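Ribonucleoside-diphosphate reductase (Pseudomonas aeruginosa, PDB 5IM3) probably reduces ribonucleoside diphosphates to the deoxyribonucleotides needed for DNA synthesis, under allosteric control by bound nucleotides such as dATP. Local coordinates at residues P319-A331 and A341-S355. Sequence-based numbering, arbitrary orientation.
Sequences PQIFFMRVAMGLA and AIEFYNLLSSFDYMS
Tyr345 enters as a knob among Gln320, Phe323, Met324 and Ala327, its ring carried over to helix 319-330 by a CG set opposite the backbone N (chi1 159°). Over one ring face lies the Met324 methyl, a CH-pi contact with CE 3.9 Å from the centroid, reached because the flexible thioether chain bends at chi2 and chi3; SD approaches the same ring obliquely, a Met-aromatic contact. Ser349 OG sits over the centre of the opposite face, held by its hydrogen bond to Tyr345 O (2.7 Å), which also accepts from Ser349 N.

Ala327 suits the closest backbone approach, where its CA lies 5.0 Å from that of Phe344: its small methyl fits against Phe344 CB, Ala341 O and the backbone N of Tyr345. Leu330 CB and Ala331 CB pack against CD2 and CE2 of Phe344, whose flat edge fits beside Ala327 O and Leu330 O. The branched aliphatic ends of Val326 and Leu348 fill the buried interface, CG1 meeting CD1 at 3.9 Å. Phe323 reaches beyond the helix: Ser349 CA and Leu348 O cover one ring face, its CZ meets the edge of Phe351, and Met354 CE touches CE1, so one flat side chain bridges helix, turn and strand.

The polar link is a weak hydrogen bond from Tyr345 OH to Gln320 OE1 (2.7 Å), amide and ring planes 77° apart. The hydroxyl also accepts from Asp288 N, and Gln320 NE2 bonds Asp292 OD1, fixing the amide's orientation.

Phe351, with positive phi, makes the Schellman motif ending the second helix. This buried helical hairpin, axes 8.0 Å apart at 136°, leads into strand 353-355, whose antiparallel pairing with strand 600-608 is consistent with the all-alpha domain running into the barrel sheet.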
loop_
_atom_site.group_PDB
_atom_site.type_symbol
_atom_site.label_atom_id
_atom_site.label_comp_id
_atom_site.label_asym_id
_atom_site.label_seq_id
_atom_site.Cartn_x
_atom_site.Cartn_y
_atom_site.Cartn_z
ATOM N N PRO A 319 -23.591 45.687 -28.501
ATOM C CA PRO A 319 -24.320 44.453 -28.146
ATOM C C PRO A 319 -25.666 44.300 -28.839
ATOM O O PRO A 319 -25.959 43.222 -29.369
ATOM C CB PRO A 319 -24.466 44.569 -26.621
ATOM C CG PRO A 319 -23.347 45.449 -26.198
ATOM C CD PRO A 319 -23.196 46.453 -27.305
ATOM N N GLN A 320 -26.506 45.336 -28.839
ATOM C CA GLN A 320 -27.813 45.202 -29.474
ATOM C C GLN A 320 -27.693 45.081 -30.985
ATOM O O GLN A 320 -28.545 44.454 -31.625
ATOM C CB GLN A 320 -28.710 46.386 -29.108
ATOM C CG GLN A 320 -28.979 46.518 -27.619
ATOM C CD GLN A 320 -29.502 45.231 -27.002
ATOM O OE1 GLN A 320 -30.543 44.714 -27.407
ATOM N NE2 GLN A 320 -28.771 44.698 -26.028
ATOM N N ILE A 321 -26.651 45.671 -31.574
ATOM C CA ILE A 321 -26.418 45.496 -33.001
ATOM C C ILE A 321 -25.890 44.095 -33.277
ATOM O O ILE A 321 -26.182 43.509 -34.325
ATOM C CB ILE A 321 -25.467 46.597 -33.513
ATOM C CG1 ILE A 321 -26.242 47.916 -33.656
ATOM C CG2 ILE A 321 -24.812 46.198 -34.836
ATOM C CD1 ILE A 321 -25.390 49.114 -34.042
ATOM N N PHE A 322 -25.116 43.532 -32.347
ATOM C CA PHE A 322 -24.710 42.136 -32.464
ATOM C C PHE A 322 -25.926 41.223 -32.552
ATOM O O PHE A 322 -26.031 40.395 -33.464
ATOM C CB PHE A 322 -23.823 41.747 -31.278
ATOM C CG PHE A 322 -23.646 40.261 -31.111
ATOM C CD1 PHE A 322 -22.796 39.549 -31.942
ATOM C CD2 PHE A 322 -24.328 39.580 -30.117
ATOM C CE1 PHE A 322 -22.632 38.182 -31.785
ATOM C CE2 PHE A 322 -24.168 38.215 -29.953
ATOM C CZ PHE A 322 -23.318 37.516 -30.786
ATOM N N PHE A 323 -26.864 41.368 -31.613
ATOM C CA PHE A 323 -28.065 40.540 -31.645
ATOM C C PHE A 323 -28.872 40.788 -32.910
ATOM O O PHE A 323 -29.491 39.860 -33.442
ATOM C CB PHE A 323 -28.925 40.803 -30.406
ATOM C CG PHE A 323 -28.353 40.238 -29.134
ATOM C CD1 PHE A 323 -27.831 38.955 -29.098
ATOM C CD2 PHE A 323 -28.339 40.994 -27.970
ATOM C CE1 PHE A 323 -27.305 38.435 -27.932
ATOM C CE2 PHE A 323 -27.815 40.477 -26.798
ATOM C CZ PHE A 323 -27.294 39.192 -26.783
ATOM N N MET A 324 -28.870 42.025 -33.408
ATOM C CA MET A 324 -29.607 42.328 -34.628
ATOM C C MET A 324 -28.931 41.707 -35.846
ATOM O O MET A 324 -29.613 41.265 -36.778
ATOM C CB MET A 324 -29.744 43.845 -34.789
ATOM C CG MET A 324 -30.550 44.287 -36.004
ATOM S SD MET A 324 -32.252 43.680 -36.001
ATOM C CE MET A 324 -32.978 44.711 -34.727
ATOM N N ARG A 325 -27.594 41.654 -35.858
ATOM C CA ARG A 325 -26.900 40.987 -36.958
ATOM C C ARG A 325 -27.261 39.511 -37.014
ATOM O O ARG A 325 -27.514 38.962 -38.091
ATOM C CB ARG A 325 -25.383 41.136 -36.828
ATOM C CG ARG A 325 -24.634 39.988 -37.536
ATOM C CD ARG A 325 -23.149 40.210 -37.645
ATOM N NE ARG A 325 -22.453 40.056 -36.369
ATOM C CZ ARG A 325 -22.072 38.894 -35.844
ATOM N NH1 ARG A 325 -22.332 37.746 -36.460
ATOM N NH2 ARG A 325 -21.431 38.878 -34.685
ATOM N N VAL A 326 -27.243 38.840 -35.863
ATOM C CA VAL A 326 -27.560 37.415 -35.840
ATOM C C VAL A 326 -28.991 37.200 -36.308
ATOM O O VAL A 326 -29.272 36.301 -37.114
ATOM C CB VAL A 326 -27.330 36.835 -34.431
ATOM C CG1 VAL A 326 -27.608 35.335 -34.414
ATOM C CG2 VAL A 326 -25.911 37.118 -33.969
ATOM N N ALA A 327 -29.911 38.035 -35.825
ATOM C CA ALA A 327 -31.305 37.938 -36.237
ATOM C C ALA A 327 -31.440 38.138 -37.740
ATOM O O ALA A 327 -32.144 37.382 -38.417
ATOM C CB ALA A 327 -32.142 38.966 -35.477
ATOM N N MET A 328 -30.767 39.159 -38.279
ATOM C CA MET A 328 -30.812 39.404 -39.718
ATOM C C MET A 328 -30.234 38.224 -40.487
ATOM O O MET A 328 -30.833 37.744 -41.457
ATOM C CB MET A 328 -30.050 40.690 -40.054
ATOM C CG MET A 328 -30.730 41.980 -39.582
ATOM S SD MET A 328 -29.635 43.419 -39.622
ATOM C CE MET A 328 -29.543 43.744 -41.379
ATOM N N GLY A 329 -29.067 37.736 -40.063
ATOM C CA GLY A 329 -28.452 36.607 -40.739
ATOM C C GLY A 329 -29.344 35.385 -40.774
ATOM O O GLY A 329 -29.324 34.625 -41.746
ATOM N N LEU A 330 -30.142 35.181 -39.730
ATOM C CA LEU A 330 -31.076 34.066 -39.689
ATOM C C LEU A 330 -32.347 34.318 -40.487
ATOM O O LEU A 330 -33.124 33.377 -40.683
ATOM C CB LEU A 330 -31.439 33.748 -38.234
ATOM C CG LEU A 330 -30.304 33.164 -37.385
ATOM C CD1 LEU A 330 -30.752 33.007 -35.939
ATOM C CD2 LEU A 330 -29.829 31.828 -37.950
ATOM N N ALA A 331 -32.570 35.547 -40.961
ATOM C CA ALA A 331 -33.786 35.893 -41.688
ATOM C C ALA A 331 -33.527 36.345 -43.123
ATOM O O ALA A 331 -34.440 36.890 -43.758
ATOM C CB ALA A 331 -34.549 36.988 -40.936
ATOM N N ALA A 341 -36.858 39.267 -38.659
ATOM C CA ALA A 341 -35.623 39.723 -38.028
ATOM C C ALA A 341 -35.906 40.365 -36.676
ATOM O O ALA A 341 -35.169 40.143 -35.709
ATOM C CB ALA A 341 -34.891 40.705 -38.944
ATOM N N ILE A 342 -36.976 41.159 -36.586
ATOM C CA ILE A 342 -37.344 41.761 -35.309
ATOM C C ILE A 342 -37.781 40.687 -34.321
ATOM O O ILE A 342 -37.426 40.732 -33.137
ATOM C CB ILE A 342 -38.439 42.826 -35.520
ATOM C CG1 ILE A 342 -37.875 44.008 -36.315
ATOM C CG2 ILE A 342 -39.010 43.301 -34.179
ATOM C CD1 ILE A 342 -38.929 45.000 -36.779
ATOM N N GLU A 343 -38.559 39.707 -34.786
ATOM C CA GLU A 343 -38.955 38.603 -33.916
ATOM C C GLU A 343 -37.733 37.860 -33.380
ATOM O O GLU A 343 -37.693 37.488 -32.202
ATOM C CB GLU A 343 -39.880 37.648 -34.675
ATOM C CG GLU A 343 -40.385 36.458 -33.858
ATOM C CD GLU A 343 -41.125 35.434 -34.706
ATOM O OE1 GLU A 343 -41.309 35.679 -35.917
ATOM O OE2 GLU A 343 -41.519 34.380 -34.163
ATOM N N PHE A 344 -36.721 37.647 -34.225
ATOM C CA PHE A 344 -35.530 36.930 -33.774
ATOM C C PHE A 344 -34.668 37.806 -32.873
ATOM O O PHE A 344 -34.049 37.311 -31.923
ATOM C CB PHE A 344 -34.709 36.441 -34.971
ATOM C CG PHE A 344 -35.470 35.558 -35.928
ATOM C CD1 PHE A 344 -36.660 34.951 -35.554
ATOM C CD2 PHE A 344 -34.985 35.335 -37.208
ATOM C CE1 PHE A 344 -37.350 34.146 -36.438
ATOM C CE2 PHE A 344 -35.672 34.530 -38.095
ATOM C CZ PHE A 344 -36.854 33.935 -37.709
ATOM N N TYR A 345 -34.599 39.106 -33.164
ATOM C CA TYR A 345 -33.809 40.003 -32.329
ATOM C C TYR A 345 -34.397 40.112 -30.929
ATOM O O TYR A 345 -33.662 40.102 -29.936
ATOM C CB TYR A 345 -33.715 41.385 -32.975
ATOM C CG TYR A 345 -33.364 42.474 -31.988
ATOM C CD1 TYR A 345 -32.049 42.680 -31.588
ATOM C CD2 TYR A 345 -34.350 43.287 -31.446
ATOM C CE1 TYR A 345 -31.728 43.668 -30.678
ATOM C CE2 TYR A 345 -34.042 44.277 -30.540
ATOM C CZ TYR A 345 -32.731 44.467 -30.158
ATOM O OH TYR A 345 -32.431 45.458 -29.252
ATOM N N ASN A 346 -35.725 40.224 -30.831
ATOM C CA ASN A 346 -36.360 40.333 -29.523
ATOM C C ASN A 346 -36.125 39.079 -28.692
ATOM O O ASN A 346 -35.908 39.162 -27.478
ATOM C CB ASN A 346 -37.855 40.591 -29.688
ATOM C CG ASN A 346 -38.153 42.002 -30.154
ATOM O OD1 ASN A 346 -37.393 42.933 -29.879
ATOM N ND2 ASN A 346 -39.265 42.170 -30.861
ATOM N N LEU A 347 -36.160 37.906 -29.328
ATOM C CA LEU A 347 -35.944 36.668 -28.589
ATOM C C LEU A 347 -34.512 36.576 -28.072
ATOM O O LEU A 347 -34.281 36.138 -26.939
ATOM C CB LEU A 347 -36.270 35.465 -29.475
ATOM C CG LEU A 347 -36.446 34.145 -28.724
ATOM C CD1 LEU A 347 -37.727 34.172 -27.892
ATOM C CD2 LEU A 347 -36.449 32.968 -29.683
ATOM N N LEU A 348 -33.539 36.995 -28.884
ATOM C CA LEU A 348 -32.135 36.884 -28.504
ATOM C C LEU A 348 -31.743 37.939 -27.473
ATOM O O LEU A 348 -31.165 37.612 -26.431
ATOM C CB LEU A 348 -31.252 37.004 -29.749
ATOM C CG LEU A 348 -31.307 35.837 -30.738
ATOM C CD1 LEU A 348 -30.557 36.191 -32.011
ATOM C CD2 LEU A 348 -30.726 34.574 -30.118
ATOM N N SER A 349 -32.051 39.208 -27.748
ATOM C CA SER A 349 -31.620 40.300 -26.882
ATOM C C SER A 349 -32.256 40.247 -25.497
ATOM O O SER A 349 -31.713 40.841 -24.561
ATOM C CB SER A 349 -31.939 41.645 -27.540
ATOM O OG SER A 349 -33.324 41.760 -27.817
ATOM N N SER A 350 -33.390 39.565 -25.348
ATOM C CA SER A 350 -34.039 39.414 -24.053
ATOM C C SER A 350 -33.504 38.234 -23.255
ATOM O O SER A 350 -33.879 38.077 -22.088
ATOM C CB SER A 350 -35.548 39.239 -24.238
ATOM O OG SER A 350 -35.835 37.987 -24.834
ATOM N N PHE A 351 -32.653 37.402 -23.857
ATOM C CA PHE A 351 -32.108 36.199 -23.238
ATOM C C PHE A 351 -33.163 35.116 -23.034
ATOM O O PHE A 351 -32.931 34.165 -22.280
ATOM C CB PHE A 351 -31.427 36.503 -21.895
ATOM C CG PHE A 351 -30.312 37.519 -21.975
ATOM C CD1 PHE A 351 -29.836 37.977 -23.194
ATOM C CD2 PHE A 351 -29.734 38.007 -20.813
ATOM C CE1 PHE A 351 -28.815 38.906 -23.247
ATOM C CE2 PHE A 351 -28.713 38.936 -20.865
ATOM C CZ PHE A 351 -28.253 39.384 -22.079
ATOM N N ASP A 352 -34.326 35.233 -23.681
ATOM C CA ASP A 352 -35.324 34.171 -23.592
ATOM C C ASP A 352 -34.825 32.886 -24.242
ATOM O O ASP A 352 -35.153 31.786 -23.780
ATOM C CB ASP A 352 -36.628 34.619 -24.251
ATOM C CG ASP A 352 -37.374 35.652 -23.430
ATOM O OD1 ASP A 352 -36.864 36.055 -22.362
ATOM O OD2 ASP A 352 -38.472 36.066 -23.861
ATOM N N TYR A 353 -34.039 33.015 -25.310
ATOM C CA TYR A 353 -33.443 31.898 -26.024
ATOM C C TYR A 353 -32.117 32.388 -26.581
ATOM O O TYR A 353 -31.940 33.586 -26.818
ATOM C CB TYR A 353 -34.372 31.389 -27.139
ATOM C CG TYR A 353 -33.685 30.640 -28.264
ATOM C CD1 TYR A 353 -33.193 31.313 -29.378
ATOM C CD2 TYR A 353 -33.547 29.259 -28.223
ATOM C CE1 TYR A 353 -32.570 30.628 -30.413
ATOM C CE2 TYR A 353 -32.928 28.568 -29.250
ATOM C CZ TYR A 353 -32.444 29.258 -30.343
ATOM O OH TYR A 353 -31.828 28.571 -31.362
ATOM N N MET A 354 -31.174 31.469 -26.764
ATOM C CA MET A 354 -29.866 31.834 -27.293
ATOM C C MET A 354 -29.440 30.798 -28.316
ATOM O O MET A 354 -29.398 29.602 -28.015
ATOM C CB MET A 354 -28.825 31.947 -26.175
ATOM C CG MET A 354 -27.523 32.601 -26.612
ATOM S SD MET A 354 -27.754 34.233 -27.355
ATOM C CE MET A 354 -28.506 35.136 -26.001
ATOM N N SER A 355 -29.128 31.261 -29.520
ATOM C CA SER A 355 -28.608 30.378 -30.545
ATOM C C SER A 355 -27.272 29.796 -30.100
ATOM O O SER A 355 -26.609 30.308 -29.193
ATOM C CB SER A 355 -28.447 31.133 -31.863
ATOM O OG SER A 355 -29.665 31.753 -32.242
#